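Can2 (Sulfobacillus thermosulfidooxidans, PDB 7BDV) is a CRISPR ancillary nuclease of dual specificity that binds cyclic tetra-adenylate through its CARF domains and potentiates type III CRISPR defence. Local coordinates at residues 175-178 against 179-183. Numbering follows the deposited sequence.
Sequences AQNS and TKWQN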
loop_
_atom_site.group_PDB
_atom_site.type_symbol
_atom_site.label_atom_id
_atom_site.label_comp_id
_atom_site.label_asym_id
_atom_site.label_seq_id
_atom_site.Cartn_x
_atom_site.Cartn_y
_atom_site.Cartn_z
ATOM N N ALA A 175 -22.717 -23.067 4.092
ATOM C CA ALA A 175 -22.672 -21.723 4.707
ATOM C C ALA A 175 -23.330 -21.776 6.086
ATOM O O ALA A 175 -22.699 -21.253 7.047
ATOM C CB ALA A 175 -23.332 -20.695 3.823
ATOM N N GLN A 176 -24.520 -22.379 6.181
ATOM C CA GLN A 176 -25.310 -22.478 7.448
ATOM C C GLN A 176 -24.588 -23.405 8.441
ATOM O O GLN A 176 -24.699 -23.167 9.650
ATOM C CB GLN A 176 -26.723 -22.986 7.152
ATOM C CG GLN A 176 -27.632 -23.052 8.370
ATOM C CD GLN A 176 -27.874 -21.670 8.929
ATOM O OE1 GLN A 176 -28.360 -20.769 8.238
ATOM N NE2 GLN A 176 -27.513 -21.483 10.190
ATOM N N ASN A 177 -23.874 -24.418 7.953
ATOM C CA ASN A 177 -23.227 -25.471 8.792
ATOM C C ASN A 177 -21.718 -25.286 8.878
ATOM O O ASN A 177 -21.072 -26.232 9.324
ATOM C CB ASN A 177 -23.517 -26.881 8.261
ATOM C CG ASN A 177 -24.973 -27.262 8.380
ATOM O OD1 ASN A 177 -25.667 -26.816 9.291
ATOM N ND2 ASN A 177 -25.437 -28.089 7.461
ATOM N N SER A 178 -21.170 -24.123 8.519
ATOM C CA SER A 178 -19.708 -23.898 8.405
ATOM C C SER A 178 -19.038 -24.208 9.759
ATOM O O SER A 178 -17.933 -24.738 9.756
ATOM C CB SER A 178 -19.387 -22.484 7.942
ATOM O OG SER A 178 -19.841 -21.528 8.883
ATOM N N THR A 179 -19.678 -23.873 10.875
ATOM C CA THR A 179 -19.112 -24.112 12.230
ATOM C C THR A 179 -19.040 -25.617 12.485
ATOM O O THR A 179 -17.951 -26.093 12.823
ATOM C CB THR A 179 -19.914 -23.397 13.326
ATOM O OG1 THR A 179 -19.735 -22.010 13.085
ATOM C CG2 THR A 179 -19.442 -23.741 14.724
ATOM N N LYS A 180 -20.141 -26.347 12.307
ATOM C CA LYS A 180 -20.239 -27.780 12.705
ATOM C C LYS A 180 -19.521 -28.684 11.678
ATOM O O LYS A 180 -19.095 -29.803 12.077
ATOM C CB LYS A 180 -21.703 -28.156 12.952
ATOM C CG LYS A 180 -22.419 -28.901 11.826
ATOM C CD LYS A 180 -23.859 -29.146 12.143
ATOM C CE LYS A 180 -24.576 -29.932 11.074
ATOM N NZ LYS A 180 -26.034 -29.904 11.320
ATOM N N TRP A 181 -19.332 -28.235 10.424
ATOM C CA TRP A 181 -18.639 -29.028 9.369
ATOM C C TRP A 181 -17.263 -28.440 9.069
ATOM O O TRP A 181 -16.682 -28.801 8.043
ATOM C CB TRP A 181 -19.507 -29.109 8.099
ATOM C CG TRP A 181 -20.711 -29.980 8.227
ATOM C CD1 TRP A 181 -20.986 -30.853 9.242
ATOM C CD2 TRP A 181 -21.795 -30.098 7.292
ATOM N NE1 TRP A 181 -22.181 -31.481 9.013
ATOM C CE2 TRP A 181 -22.702 -31.037 7.828
ATOM C CE3 TRP A 181 -22.107 -29.477 6.077
ATOM C CZ2 TRP A 181 -23.890 -31.381 7.180
ATOM C CZ3 TRP A 181 -23.285 -29.811 5.442
ATOM C CH2 TRP A 181 -24.157 -30.763 5.980
ATOM N N GLN A 182 -16.764 -27.556 9.929
ATOM C CA GLN A 182 -15.526 -26.757 9.751
ATOM C C GLN A 182 -14.382 -27.657 9.293
ATOM O O GLN A 182 -13.811 -27.394 8.208
ATOM C CB GLN A 182 -15.205 -26.084 11.096
ATOM C CG GLN A 182 -13.992 -25.172 11.058
ATOM C CD GLN A 182 -14.080 -24.288 9.837
ATOM O OE1 GLN A 182 -13.152 -24.221 9.026
ATOM N NE2 GLN A 182 -15.235 -23.656 9.667
ATOM N N ASN A 183 -14.075 -28.684 10.091
ATOM C CA ASN A 183 -12.931 -29.606 9.888
ATOM C C ASN A 183 -13.169 -30.470 8.642
ATOM O O ASN A 183 -12.231 -30.627 7.871
ATOM C CB ASN A 183 -12.674 -30.442 11.143
ATOM C CG ASN A 183 -12.211 -29.594 12.310
ATOM O OD1 ASN A 183 -11.637 -28.524 12.121
ATOM N ND2 ASN A 183 -12.461 -30.052 13.522
#
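N177 and W181 meet across the short connection between helix 168-176 and helix 182-193, a compact example of how one residue can brace a helix-to-helix link through both its backbone and its side chain. This is structural packing, its nearest atom about 33 Å from the bound cyclic tetra-adenylate. The backbone provides the hydrogen bond: W181 N donates to N177 O over 2.9 Å. The bond spans four residues, as in an alpha-helix, although N177 has already left helical geometry and W181 occupies the N-cap position of the next helix. Overlapping this span, T179 to Q182 form a type I beta turn.

The second kind of interaction is packing on the indole. N177 CB makes a CH-pi contact over the six-membered ring of W181, 3.9 Å from its centroid. Further out, N177 ND2 sits above the same ring near its rim, 3.3 Å from W181 CH2. Both side chains carry CG anti to the carbonyl carbon (chi1 -67° and -71°), and they run side by side in the same direction. The amide is steeply inclined to the indole, at 66°, and does not stack flat on it. W181 also touches E205, L206 and L209 of helix 205-212.

K180 adds a looser polar contact. Its extended chain runs alongside N177 and brings NZ to 3.7 Å from N177 OD1, consistent with a modest electrostatic attraction. At the end of the turn, Q182 NE2 lies 2.9 Å from S178 O and is hydrogen-bonded to the carbonyl of Y331. S178 OG turns back toward the preceding helix, giving a weak bond to A175 O.

Chemically, N177 thus couples a backbone bond to dispersion and weakly polar contact with the indole, tying the end of one helix to the start of the next.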